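Local coordinates for protein putative fructose-aminoacid-6-phosphate deglycase (Bacillus subtilis, PDB 3EUA) that catalyses the conversion of fructosamine 6-phosphates to glucose 6-phosphate and a free amino acid, at residues T104-F109 and Q117-V122; K174-E179 and L299-R304; M199-N204 and I227-Y232. All blocks are in the same frame, centred on the assembly; numbering follows the deposited sequence.

Interaction 1 of 3, residues T104-F109 and Q117-V122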
ATOM      1  N   THR A 104      16.430 -16.236   6.355  1.00 20.44           N
ATOM      2  CA  THR A 104      15.958 -15.910   5.019  1.00 20.21           C
ATOM      3  C   THR A 104      15.565 -17.115   4.202  1.00 20.09           C
ATOM      4  O   THR A 104      16.274 -18.119   4.171  1.00 19.45           O
ATOM      5  CB  THR A 104      17.048 -15.133   4.202  1.00 19.55           C
ATOM      6  OG1 THR A 104      18.271 -15.863   4.183  1.00 19.89           O
ATOM      7  CG2 THR A 104      17.290 -13.769   4.798  1.00 20.01           C
ATOM      8  N   ILE A 105      14.424 -16.992   3.531  1.00 19.90           N
ATOM      9  CA  ILE A 105      13.951 -18.025   2.646  1.00 19.85           C
ATOM     10  C   ILE A 105      13.530 -17.332   1.352  1.00 20.39           C
ATOM     11  O   ILE A 105      12.754 -16.391   1.386  1.00 20.18           O
ATOM     12  CB  ILE A 105      12.801 -18.834   3.251  1.00 20.05           C
ATOM     13  CG1 ILE A 105      12.362 -19.894   2.235  1.00 20.83           C
ATOM     14  CG2 ILE A 105      11.651 -17.881   3.652  1.00 18.04           C
ATOM     15  CD1 ILE A 105      11.549 -21.068   2.788  1.00 21.89           C
ATOM     16  N   ALA A 106      14.070 -17.796   0.227  1.00 20.57           N
ATOM     17  CA  ALA A 106      13.771 -17.240  -1.056  1.00 21.31           C
ATOM     18  C   ALA A 106      13.032 -18.236  -1.918  1.00 22.41           C
ATOM     19  O   ALA A 106      13.377 -19.424  -1.925  1.00 21.77           O
ATOM     20  CB  ALA A 106      15.098 -16.825  -1.751  1.00 20.21           C
HETATM   21  N   MSE A 107      11.991 -17.743  -2.596  1.00 23.04           N
HETATM   22  CA  MSE A 107      11.256 -18.502  -3.563  1.00 25.50           C
HETATM   23  C   MSE A 107      11.737 -18.054  -4.943  1.00 24.70           C
HETATM   24  O   MSE A 107      11.996 -16.863  -5.154  1.00 24.62           O
HETATM   25  CB  MSE A 107       9.787 -18.217  -3.454  1.00 25.42           C
HETATM   26  CG  MSE A 107       9.215 -18.524  -2.118  1.00 27.96           C
HETATM   27 SE   MSE A 107       7.333 -18.036  -2.134  0.75 34.63          SE
HETATM   28  CE  MSE A 107       6.879 -19.100  -3.419  1.00 13.11           C
ATOM     29  N   THR A 108      11.896 -18.991  -5.878  1.00 24.00           N
ATOM     30  CA  THR A 108      12.311 -18.656  -7.201  1.00 24.42           C
ATOM     31  C   THR A 108      11.977 -19.797  -8.159  1.00 25.33           C
ATOM     32  O   THR A 108      11.672 -20.904  -7.734  1.00 25.08           O
ATOM     33  CB  THR A 108      13.818 -18.355  -7.193  1.00 24.09           C
ATOM     34  OG1 THR A 108      14.222 -17.890  -8.481  1.00 24.83           O
ATOM     35  CG2 THR A 108      14.657 -19.609  -6.755  1.00 24.16           C
ATOM     36  N   PHE A 109      12.001 -19.507  -9.448  1.00 25.97           N
ATOM     37  CA  PHE A 109      11.817 -20.519 -10.472  1.00 27.12           C
ATOM     38  C   PHE A 109      13.202 -21.068 -10.858  1.00 28.01           C
ATOM     39  O   PHE A 109      13.305 -22.157 -11.427  1.00 27.63           O
ATOM     40  CB  PHE A 109      11.089 -19.868 -11.659  1.00 27.12           C
ATOM     41  CG  PHE A 109      10.789 -20.795 -12.802  1.00 27.15           C
ATOM     42  CD1 PHE A 109       9.932 -21.851 -12.622  1.00 27.55           C
ATOM     43  CD2 PHE A 109      11.311 -20.556 -14.081  1.00 26.16           C
ATOM     44  CE1 PHE A 109       9.622 -22.704 -13.681  1.00 27.23           C
ATOM     45  CE2 PHE A 109      11.008 -21.378 -15.129  1.00 27.30           C
ATOM     46  CZ  PHE A 109      10.159 -22.469 -14.931  1.00 27.51           C
ATOM     47  N   GLN A 117      21.548 -18.061  -4.191  1.00 26.43           N
ATOM     48  CA  GLN A 117      22.862 -18.092  -3.587  1.00 27.78           C
ATOM     49  C   GLN A 117      22.915 -17.278  -2.306  1.00 27.14           C
ATOM     50  O   GLN A 117      23.593 -17.681  -1.373  1.00 27.74           O
ATOM     51  CB  GLN A 117      23.895 -17.601  -4.584  1.00 27.68           C
ATOM     52  CG  GLN A 117      24.018 -18.500  -5.817  1.00 30.48           C
ATOM     53  CD  GLN A 117      24.860 -17.849  -6.912  1.00 31.46           C
ATOM     54  OE1 GLN A 117      25.687 -16.990  -6.618  1.00 37.43           O
ATOM     55  NE2 GLN A 117      24.636 -18.242  -8.178  1.00 35.56           N
ATOM     56  N   GLU A 118      22.199 -16.154  -2.249  1.00 26.64           N
ATOM     57  CA  GLU A 118      22.203 -15.292  -1.066  1.00 26.05           C
ATOM     58  C   GLU A 118      21.321 -15.780   0.077  1.00 25.16           C
ATOM     59  O   GLU A 118      21.675 -15.592   1.241  1.00 25.23           O
ATOM     60  CB  GLU A 118      21.754 -13.869  -1.421  1.00 26.40           C
ATOM     61  CG  GLU A 118      22.626 -13.138  -2.391  1.00 28.11           C
ATOM     62  CD  GLU A 118      24.045 -12.919  -1.878  1.00 31.38           C
ATOM     63  OE1 GLU A 118      24.281 -12.949  -0.645  1.00 31.12           O
ATOM     64  OE2 GLU A 118      24.916 -12.705  -2.736  1.00 33.67           O
ATOM     65  N   ALA A 119      20.176 -16.369  -0.249  1.00 24.35           N
ATOM     66  CA  ALA A 119      19.217 -16.817   0.757  1.00 23.49           C
ATOM     67  C   ALA A 119      19.692 -18.065   1.465  1.00 23.30           C
ATOM     68  O   ALA A 119      20.319 -18.920   0.863  1.00 23.23           O
ATOM     69  CB  ALA A 119      17.832 -17.055   0.137  1.00 23.72           C
ATOM     70  N   GLN A 120      19.350 -18.182   2.750  1.00 22.83           N
ATOM     71  CA  GLN A 120      19.746 -19.329   3.545  1.00 22.75           C
ATOM     72  C   GLN A 120      18.969 -20.575   3.131  1.00 22.62           C
ATOM     73  O   GLN A 120      19.536 -21.670   3.068  1.00 22.62           O
ATOM     74  CB  GLN A 120      19.605 -19.009   5.058  1.00 22.70           C
ATOM     75  CG  GLN A 120      20.067 -20.136   5.987  1.00 23.41           C
ATOM     76  CD  GLN A 120      20.001 -19.802   7.463  1.00 23.18           C
ATOM     77  OE1 GLN A 120      19.827 -18.651   7.861  1.00 23.55           O
ATOM     78  NE2 GLN A 120      20.175 -20.825   8.295  1.00 24.89           N
ATOM     79  N   TYR A 121      17.680 -20.410   2.873  1.00 22.22           N
ATOM     80  CA  TYR A 121      16.804 -21.485   2.420  1.00 22.11           C
ATOM     81  C   TYR A 121      16.205 -21.079   1.075  1.00 22.22           C
ATOM     82  O   TYR A 121      15.925 -19.905   0.856  1.00 21.05           O
ATOM     83  CB  TYR A 121      15.681 -21.743   3.436  1.00 22.48           C
ATOM     84  CG  TYR A 121      16.145 -22.377   4.732  1.00 22.31           C
ATOM     85  CD1 TYR A 121      16.561 -21.588   5.804  1.00 22.49           C
ATOM     86  CD2 TYR A 121      16.172 -23.770   4.880  1.00 23.59           C
ATOM     87  CE1 TYR A 121      16.972 -22.154   6.974  1.00 23.32           C
ATOM     88  CE2 TYR A 121      16.617 -24.344   6.056  1.00 23.12           C
ATOM     89  CZ  TYR A 121      16.999 -23.522   7.095  1.00 22.30           C
ATOM     90  OH  TYR A 121      17.436 -24.055   8.274  1.00 24.47           O
ATOM     91  N   VAL A 122      16.027 -22.051   0.186  1.00 22.45           N
ATOM     92  CA  VAL A 122      15.480 -21.824  -1.131  1.00 23.17           C
ATOM     93  C   VAL A 122      14.356 -22.795  -1.403  1.00 23.70           C
ATOM     94  O   VAL A 122      14.507 -23.979  -1.185  1.00 24.00           O
ATOM     95  CB  VAL A 122      16.541 -22.015  -2.234  1.00 23.83           C
ATOM     96  CG1 VAL A 122      15.896 -21.830  -3.624  1.00 24.20           C
ATOM     97  CG2 VAL A 122      17.698 -21.033  -2.047  1.00 24.36           C
TER
HETATM   98  O   HOH W   1      19.146 -16.256   6.858  1.00 28.50           O
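Ala-119, the residue that breaks out of helix 114-118, meets strand 103-108 at Ala-106. The two methyl carbons, Ala-119 CB and Ala-106 CB, are 3.3 Å apart, tighter than usual van der Waals contact. Gln-120 follows and gives its backbone N-H to a side chain: Gln-120 N lies 2.9 Å from Thr-104 OG1, in a bond of 163°. The Thr-104 hydroxyl sits between its own backbone N and carbonyl carbon (chi1 54°), which turns it to this amide. It then donates to a water 2.8 Å from Thr-104 OG1, and the water donates to Gln-120 OE1. Parallel pairing begins at Tyr-121. Its N-H bonds to Thr-104 O, and its carbonyl accepts Ala-106 N at 2.9 Å (Tyr-121 O). Its CB rests on Ile-105 CG1 at 4.0 Å, while the ring leads off to Phe-16 and its hydroxyl bonds Asp-19. Val-122 pairs with Ala-106 on the other face, and Val-122 CG1 lies 4.0 Å from Thr-108 CG2. Strand 103-108, helix 114-118 and strand 121-124 form a beta-alpha-beta unit at the border of the parallel sheet of the first SIS domain. The Thr-104 hydroxyl accepts from the Gln-120 amide and gives its proton to the water, so it is used both as acceptor and as donor. It carries the polar pairing one residue beyond the strand ladder, to the exposed side chain of Gln-120.

Interaction 2 of 3, residues K174-E179 and L299-R304; sequences KALKQE and LNRVLR
Ala-175 faces Val-302 across two helices; the axes of the two short helical segments come within 9.5 Å and cross at -42°. Ala-175 CB touches Val-302 CG2 at 3.8 Å. Leu-176 comes next and reaches over Arg-301. Its CD1 sits above the centre of the guanidinium, 3.6 Å from Arg-301 CZ, while CD2 lies 3.8 Å from Arg-301 NH1. The two side chains cross at about a right angle. The arginine places its CG anti to its backbone N (chi1 -179°) and then bends at chi2 (62°), which lays one flat face of the guanidinium against the leucine. A serine in place of Arg-301 would probably leave the end of Leu-176 without the flat surface it now rests on. One turn on, Glu-179 closes the contact with its aliphatic part. Glu-179 CG lies 3.6 Å from Val-302 CG1. Val-302 thus spreads its two methyls between Ala-175 and Glu-179. The carboxylate of Glu-179 is buried, but it is bonded by Asn-182 and by the Tyr-281 hydroxyl. No hydrogen bond joins the two segments; the contact is van der Waals packing, mostly between side chains. Val-302 also touches Leu-276 of strand 273-277. Helix 158-190 therefore lies across helix 288-313, which itself packs on strand 273-277 of the second SIS domain's parallel sheet, consistent with the layered alpha-beta-alpha fold of SIS domains.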
ATOM      1  N   LYS A 174     -12.531 -25.291 -13.433  1.00 22.59           N
ATOM      2  CA  LYS A 174     -13.946 -24.987 -13.572  1.00 22.84           C
ATOM      3  C   LYS A 174     -14.158 -23.497 -13.771  1.00 22.26           C
ATOM      4  O   LYS A 174     -14.969 -23.089 -14.590  1.00 21.36           O
ATOM      5  CB  LYS A 174     -14.784 -25.416 -12.371  1.00 23.16           C
ATOM      6  CG  LYS A 174     -14.863 -26.871 -12.146  1.00 24.25           C
ATOM      7  CD  LYS A 174     -15.875 -27.159 -11.092  1.00 27.66           C
ATOM      8  CE  LYS A 174     -15.865 -28.609 -10.660  1.00 30.34           C
ATOM      9  NZ  LYS A 174     -14.610 -28.885  -9.917  1.00 33.07           N
ATOM     10  N   ALA A 175     -13.419 -22.692 -13.015  1.00 21.50           N
ATOM     11  CA  ALA A 175     -13.522 -21.233 -13.125  1.00 21.39           C
ATOM     12  C   ALA A 175     -13.092 -20.722 -14.506  1.00 21.31           C
ATOM     13  O   ALA A 175     -13.740 -19.852 -15.079  1.00 21.22           O
ATOM     14  CB  ALA A 175     -12.707 -20.562 -12.012  1.00 20.91           C
ATOM     15  N   LEU A 176     -12.005 -21.264 -15.048  1.00 21.78           N
ATOM     16  CA  LEU A 176     -11.516 -20.887 -16.401  1.00 22.18           C
ATOM     17  C   LEU A 176     -12.554 -21.197 -17.476  1.00 23.28           C
ATOM     18  O   LEU A 176     -12.760 -20.404 -18.391  1.00 23.25           O
ATOM     19  CB  LEU A 176     -10.192 -21.602 -16.722  1.00 21.64           C
ATOM     20  CG  LEU A 176      -9.093 -21.051 -15.835  1.00 20.27           C
ATOM     21  CD1 LEU A 176      -7.808 -21.933 -15.841  1.00 20.80           C
ATOM     22  CD2 LEU A 176      -8.806 -19.597 -16.241  1.00 22.28           C
ATOM     23  N   LYS A 177     -13.172 -22.372 -17.368  1.00 23.81           N
ATOM     24  CA  LYS A 177     -14.180 -22.828 -18.317  1.00 25.22           C
ATOM     25  C   LYS A 177     -15.379 -21.917 -18.266  1.00 25.09           C
ATOM     26  O   LYS A 177     -15.904 -21.457 -19.284  1.00 25.10           O
ATOM     27  CB  LYS A 177     -14.614 -24.247 -17.928  1.00 25.52           C
ATOM     28  CG  LYS A 177     -15.739 -24.898 -18.729  1.00 27.47           C
ATOM     29  CD  LYS A 177     -15.950 -26.340 -18.200  1.00 28.20           C
ATOM     30  CE  LYS A 177     -17.137 -27.104 -18.826  1.00 31.63           C
ATOM     31  NZ  LYS A 177     -18.499 -26.600 -18.407  1.00 36.49           N
ATOM     32  N   GLN A 178     -15.814 -21.653 -17.051  1.00 24.98           N
ATOM     33  CA  GLN A 178     -16.959 -20.801 -16.829  1.00 26.12           C
ATOM     34  C   GLN A 178     -16.746 -19.362 -17.284  1.00 25.29           C
ATOM     35  O   GLN A 178     -17.694 -18.705 -17.697  1.00 24.80           O
ATOM     36  CB  GLN A 178     -17.347 -20.865 -15.339  1.00 25.88           C
ATOM     37  CG  GLN A 178     -18.186 -19.736 -14.805  1.00 28.64           C
ATOM     38  CD  GLN A 178     -18.518 -19.913 -13.333  1.00 29.48           C
ATOM     39  OE1 GLN A 178     -18.735 -21.036 -12.869  1.00 36.28           O
ATOM     40  NE2 GLN A 178     -18.611 -18.805 -12.608  1.00 32.29           N
ATOM     41  N   GLU A 179     -15.507 -18.882 -17.240  1.00 24.61           N
ATOM     42  CA  GLU A 179     -15.184 -17.493 -17.633  1.00 24.99           C
ATOM     43  C   GLU A 179     -14.655 -17.266 -19.052  1.00 24.64           C
ATOM     44  O   GLU A 179     -14.427 -16.106 -19.442  1.00 24.08           O
ATOM     45  CB  GLU A 179     -14.126 -16.937 -16.654  1.00 25.44           C
ATOM     46  CG  GLU A 179     -14.597 -16.764 -15.210  1.00 26.69           C
ATOM     47  CD  GLU A 179     -15.468 -15.526 -15.004  1.00 30.64           C
ATOM     48  OE1 GLU A 179     -16.128 -15.093 -15.964  1.00 33.58           O
ATOM     49  OE2 GLU A 179     -15.501 -14.982 -13.872  1.00 33.09           O
ATOM     50  N   LEU A 299      -9.031 -15.965  -8.411  1.00 17.54           N
ATOM     51  CA  LEU A 299      -9.308 -14.699  -9.094  1.00 17.86           C
ATOM     52  C   LEU A 299      -8.112 -14.337  -9.986  1.00 17.38           C
ATOM     53  O   LEU A 299      -8.268 -13.960 -11.161  1.00 17.44           O
ATOM     54  CB  LEU A 299      -9.662 -13.601  -8.066  1.00 17.98           C
ATOM     55  CG  LEU A 299     -11.046 -13.659  -7.363  1.00 17.31           C
ATOM     56  CD1 LEU A 299     -11.127 -12.779  -6.098  1.00 16.17           C
ATOM     57  CD2 LEU A 299     -12.130 -13.263  -8.406  1.00 18.44           C
ATOM     58  N   ASN A 300      -6.919 -14.516  -9.445  1.00 17.46           N
ATOM     59  CA  ASN A 300      -5.714 -14.258 -10.194  1.00 18.41           C
ATOM     60  C   ASN A 300      -5.571 -15.131 -11.442  1.00 18.16           C
ATOM     61  O   ASN A 300      -5.121 -14.647 -12.499  1.00 18.39           O
ATOM     62  CB  ASN A 300      -4.490 -14.491  -9.327  1.00 17.89           C
ATOM     63  CG  ASN A 300      -3.236 -14.105 -10.021  1.00 21.11           C
ATOM     64  OD1 ASN A 300      -3.079 -12.953 -10.384  1.00 22.49           O
ATOM     65  ND2 ASN A 300      -2.293 -15.053 -10.172  1.00 20.79           N
ATOM     66  N   ARG A 301      -5.902 -16.415 -11.305  1.00 18.48           N
ATOM     67  CA  ARG A 301      -5.802 -17.346 -12.434  1.00 18.44           C
ATOM     68  C   ARG A 301      -6.794 -16.981 -13.529  1.00 18.08           C
ATOM     69  O   ARG A 301      -6.480 -17.004 -14.707  1.00 18.22           O
ATOM     70  CB  ARG A 301      -6.052 -18.775 -11.973  1.00 18.87           C
ATOM     71  CG  ARG A 301      -5.955 -19.847 -13.086  1.00 18.76           C
ATOM     72  CD  ARG A 301      -4.529 -19.894 -13.718  1.00 20.95           C
ATOM     73  NE  ARG A 301      -4.460 -20.678 -14.947  1.00 20.33           N
ATOM     74  CZ  ARG A 301      -4.693 -20.204 -16.170  1.00 21.69           C
ATOM     75  NH1 ARG A 301      -5.036 -18.949 -16.384  1.00 22.64           N
ATOM     76  NH2 ARG A 301      -4.583 -21.007 -17.208  1.00 24.21           N
ATOM     77  N   VAL A 302      -8.023 -16.642 -13.142  1.00 18.95           N
ATOM     78  CA  VAL A 302      -9.043 -16.247 -14.130  1.00 18.60           C
ATOM     79  C   VAL A 302      -8.609 -14.994 -14.881  1.00 19.14           C
ATOM     80  O   VAL A 302      -8.724 -14.920 -16.114  1.00 19.34           O
ATOM     81  CB  VAL A 302     -10.386 -16.015 -13.455  1.00 18.77           C
ATOM     82  CG1 VAL A 302     -11.376 -15.350 -14.408  1.00 18.97           C
ATOM     83  CG2 VAL A 302     -10.922 -17.362 -12.899  1.00 18.53           C
ATOM     84  N   LEU A 303      -8.073 -14.021 -14.142  1.00 19.67           N
ATOM     85  CA  LEU A 303      -7.586 -12.768 -14.723  1.00 19.63           C
ATOM     86  C   LEU A 303      -6.491 -13.010 -15.754  1.00 20.59           C
ATOM     87  O   LEU A 303      -6.411 -12.292 -16.744  1.00 20.47           O
ATOM     88  CB  LEU A 303      -7.098 -11.816 -13.638  1.00 19.53           C
ATOM     89  CG  LEU A 303      -8.169 -11.038 -12.877  1.00 18.99           C
ATOM     90  CD1 LEU A 303      -7.522 -10.317 -11.734  1.00 17.81           C
ATOM     91  CD2 LEU A 303      -8.924 -10.073 -13.823  1.00 18.58           C
ATOM     92  N   ARG A 304      -5.679 -14.040 -15.554  1.00 21.98           N
ATOM     93  CA  ARG A 304      -4.661 -14.354 -16.539  1.00 23.21           C
ATOM     94  C   ARG A 304      -5.308 -14.731 -17.868  1.00 22.04           C
ATOM     95  O   ARG A 304      -4.753 -14.416 -18.895  1.00 22.56           O
ATOM     96  CB  ARG A 304      -3.757 -15.493 -16.101  1.00 24.56           C
ATOM     97  CG  ARG A 304      -2.524 -15.686 -17.012  1.00 30.02           C
ATOM     98  CD  ARG A 304      -1.481 -14.712 -16.621  1.00 37.27           C
ATOM     99  NE  ARG A 304      -0.308 -14.691 -17.484  1.00 40.59           N
ATOM    100  CZ  ARG A 304       0.823 -14.038 -17.184  1.00 42.39           C
ATOM    101  NH1 ARG A 304       1.851 -14.070 -18.027  1.00 42.30           N
ATOM    102  NH2 ARG A 304       0.954 -13.381 -16.026  1.00 42.19           N
TER

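Interaction 3 of 3, residues M199-N204 and I227-Y232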
HETATM    1  N   MSE A 199     -10.051  -2.883  -8.871  1.00 17.87           N
HETATM    2  CA  MSE A 199     -10.493  -2.621  -7.505  1.00 18.38           C
HETATM    3  C   MSE A 199     -10.780  -3.892  -6.703  1.00 17.59           C
HETATM    4  O   MSE A 199     -11.359  -4.817  -7.198  1.00 18.26           O
HETATM    5  CB  MSE A 199     -11.717  -1.711  -7.540  1.00 19.46           C
HETATM    6  CG  MSE A 199     -12.321  -1.446  -6.217  1.00 19.19           C
HETATM    7 SE   MSE A 199     -13.393   0.165  -6.133  0.75 19.97          SE
HETATM    8  CE  MSE A 199     -14.168  -0.550  -4.786  1.00 18.86           C
ATOM      9  N   ALA A 200     -10.340  -3.912  -5.457  1.00 17.67           N
ATOM     10  CA  ALA A 200     -10.538  -5.046  -4.542  1.00 17.34           C
ATOM     11  C   ALA A 200     -10.097  -4.613  -3.129  1.00 17.84           C
ATOM     12  O   ALA A 200      -9.638  -3.472  -2.944  1.00 17.50           O
ATOM     13  CB  ALA A 200      -9.766  -6.275  -4.997  1.00 17.47           C
ATOM     14  N   SER A 201     -10.291  -5.492  -2.146  1.00 18.15           N
ATOM     15  CA  SER A 201      -9.897  -5.237  -0.755  1.00 19.09           C
ATOM     16  C   SER A 201      -9.353  -6.502  -0.100  1.00 18.91           C
ATOM     17  O   SER A 201      -9.229  -7.556  -0.732  1.00 17.92           O
ATOM     18  CB  SER A 201     -11.082  -4.690   0.060  1.00 19.83           C
ATOM     19  OG  SER A 201     -12.116  -5.653   0.165  1.00 21.15           O
ATOM     20  N   GLY A 202      -8.925  -6.372   1.144  1.00 18.92           N
ATOM     21  CA  GLY A 202      -8.432  -7.524   1.894  1.00 19.41           C
ATOM     22  C   GLY A 202      -7.359  -8.339   1.211  1.00 19.06           C
ATOM     23  O   GLY A 202      -6.414  -7.792   0.672  1.00 19.27           O
ATOM     24  N   ALA A 203      -7.539  -9.655   1.190  1.00 19.58           N
ATOM     25  CA  ALA A 203      -6.584 -10.593   0.616  1.00 19.18           C
ATOM     26  C   ALA A 203      -6.535 -10.569  -0.901  1.00 19.36           C
ATOM     27  O   ALA A 203      -5.658 -11.195  -1.475  1.00 18.97           O
ATOM     28  CB  ALA A 203      -6.885 -11.995   1.098  1.00 19.98           C
ATOM     29  N   ASN A 204      -7.479  -9.860  -1.537  1.00 19.27           N
ATOM     30  CA  ASN A 204      -7.569  -9.778  -2.992  1.00 19.17           C
ATOM     31  C   ASN A 204      -6.894  -8.536  -3.570  1.00 19.23           C
ATOM     32  O   ASN A 204      -6.757  -8.419  -4.799  1.00 19.34           O
ATOM     33  CB  ASN A 204      -9.070  -9.731  -3.378  1.00 20.20           C
ATOM     34  CG  ASN A 204      -9.893 -10.715  -2.581  1.00 21.35           C
ATOM     35  OD1 ASN A 204     -10.709 -10.333  -1.736  1.00 26.22           O
ATOM     36  ND2 ASN A 204      -9.597 -11.978  -2.750  1.00 19.38           N
ATOM     37  N   ILE A 227      -7.517   0.466  -7.116  1.00 17.93           N
ATOM     38  CA  ILE A 227      -8.175   1.183  -6.029  1.00 19.06           C
ATOM     39  C   ILE A 227      -8.562   0.229  -4.901  1.00 18.64           C
ATOM     40  O   ILE A 227      -9.162  -0.775  -5.138  1.00 19.73           O
ATOM     41  CB  ILE A 227      -9.491   1.893  -6.505  1.00 19.10           C
ATOM     42  CG1 ILE A 227      -9.246   2.719  -7.774  1.00 20.52           C
ATOM     43  CG2 ILE A 227     -10.094   2.761  -5.368  1.00 18.57           C
ATOM     44  CD1 ILE A 227      -8.161   3.687  -7.627  1.00 21.71           C
ATOM     45  N   HIS A 228      -8.246   0.562  -3.669  1.00 19.51           N
ATOM     46  CA  HIS A 228      -8.693  -0.256  -2.560  1.00 19.19           C
ATOM     47  C   HIS A 228     -10.208   0.029  -2.384  1.00 19.31           C
ATOM     48  O   HIS A 228     -10.664   1.192  -2.374  1.00 19.11           O
ATOM     49  CB  HIS A 228      -7.878   0.010  -1.297  1.00 19.99           C
ATOM     50  CG  HIS A 228      -8.369  -0.750  -0.107  1.00 19.71           C
ATOM     51  ND1 HIS A 228      -9.428  -0.316   0.662  1.00 22.91           N
ATOM     52  CD2 HIS A 228      -7.976  -1.929   0.426  1.00 24.22           C
ATOM     53  CE1 HIS A 228      -9.655  -1.190   1.622  1.00 24.67           C
ATOM     54  NE2 HIS A 228      -8.811  -2.197   1.480  1.00 23.92           N
ATOM     55  N   ALA A 229     -11.000  -1.031  -2.307  1.00 19.48           N
ATOM     56  CA  ALA A 229     -12.476  -0.904  -2.226  1.00 19.82           C
ATOM     57  C   ALA A 229     -13.012  -0.041  -1.092  1.00 20.50           C
ATOM     58  O   ALA A 229     -14.085   0.553  -1.230  1.00 21.65           O
ATOM     59  CB  ALA A 229     -13.128  -2.250  -2.192  1.00 19.85           C
ATOM     60  N   GLY A 230     -12.304   0.013   0.024  1.00 21.07           N
ATOM     61  CA  GLY A 230     -12.708   0.907   1.141  1.00 21.73           C
ATOM     62  C   GLY A 230     -12.375   2.376   0.799  1.00 22.18           C
ATOM     63  O   GLY A 230     -13.237   3.271   0.867  1.00 22.66           O
ATOM     64  N   GLU A 231     -11.121   2.601   0.390  1.00 21.03           N
ATOM     65  CA  GLU A 231     -10.615   3.929   0.009  1.00 21.00           C
ATOM     66  C   GLU A 231     -11.432   4.638  -1.097  1.00 20.51           C
ATOM     67  O   GLU A 231     -11.506   5.875  -1.121  1.00 20.15           O
ATOM     68  CB  GLU A 231      -9.151   3.783  -0.435  1.00 21.31           C
ATOM     69  CG  GLU A 231      -8.118   3.459   0.697  1.00 23.41           C
ATOM     70  CD  GLU A 231      -7.936   4.617   1.667  1.00 25.81           C
ATOM     71  OE1 GLU A 231      -6.992   5.406   1.435  1.00 25.77           O
ATOM     72  OE2 GLU A 231      -8.778   4.804   2.584  1.00 23.62           O
ATOM     73  N   TYR A 232     -11.980   3.833  -2.014  1.00 19.84           N
ATOM     74  CA  TYR A 232     -12.830   4.255  -3.136  1.00 19.13           C
ATOM     75  C   TYR A 232     -13.820   5.343  -2.782  1.00 18.40           C
ATOM     76  O   TYR A 232     -13.920   6.345  -3.476  1.00 18.89           O
ATOM     77  CB  TYR A 232     -13.628   3.031  -3.597  1.00 18.15           C
ATOM     78  CG  TYR A 232     -14.515   3.170  -4.842  1.00 18.26           C
ATOM     79  CD1 TYR A 232     -13.960   3.514  -6.081  1.00 19.18           C
ATOM     80  CD2 TYR A 232     -15.868   2.842  -4.809  1.00 17.48           C
ATOM     81  CE1 TYR A 232     -14.714   3.580  -7.232  1.00 17.41           C
ATOM     82  CE2 TYR A 232     -16.635   2.884  -5.981  1.00 19.09           C
ATOM     83  CZ  TYR A 232     -16.043   3.255  -7.186  1.00 17.61           C
ATOM     84  OH  TYR A 232     -16.786   3.314  -8.356  1.00 20.06           O
TER
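Met-199, a selenomethionine, holds CG anti to its backbone N (chi1 176°) and stays extended beyond it, so its end reaches across to Tyr-232. The tyrosine also sets its CG anti to N (chi1 -175°), and its ring offers a face to that end. Met-199 SE stands 3.6 Å from the centroid of the Tyr-232 ring, over the face but shifted toward the rim, in a Met-aromatic contact. The placement of the terminal methyl is doubtful. On the strands, Ala-200 N bonds weakly to Ile-227 O at 3.4 Å. The return bond is firmer: Ala-229 N lies 2.9 Å from Ala-200 O. This donor sits well above the carbonyl plane, where the chain leaves the strand. Further on, Ser-201 CB packs 3.7 Å from His-228 NE2. That nitrogen bonds Glu-63 of the second subunit, and the same carboxylate oxygen accepts Gly-202 N. On the other side of the imidazole, His-228 ND1 accepts a weak bond from Glu-231 N, which would limit turning of the ring. The strand ends thus build part of a subunit interface. Strand 226-228 is the outer strand beside 197-200, joined to it through helix 205-220 in a beta-alpha-beta unit. Met-199 also packs on Ala-262 of helix 256-269, while Ala-200 touches Ala-208 of helix 205-220.

All three contacts are largely buried, but they hold different parts of the chain. Interactions 1 and 3 each join neighbouring parallel strands of a beta-alpha-beta unit, one in each SIS domain, and their centres are 31 Å apart. Both rely on backbone bonds. Interaction 1 adds a water bridge at an exposed glutamine, whereas interaction 3 adds selenium over an aromatic ring and bonds to the second subunit. Interaction 2 is a helix pair without hydrogen bonds between its segments. It spans 120 residues of chain and brackets interaction 3 in sequence. The two meet where Leu-299 packs on Asn-204, at helix 288-313. Interaction 1 lies across the chain's centre from both.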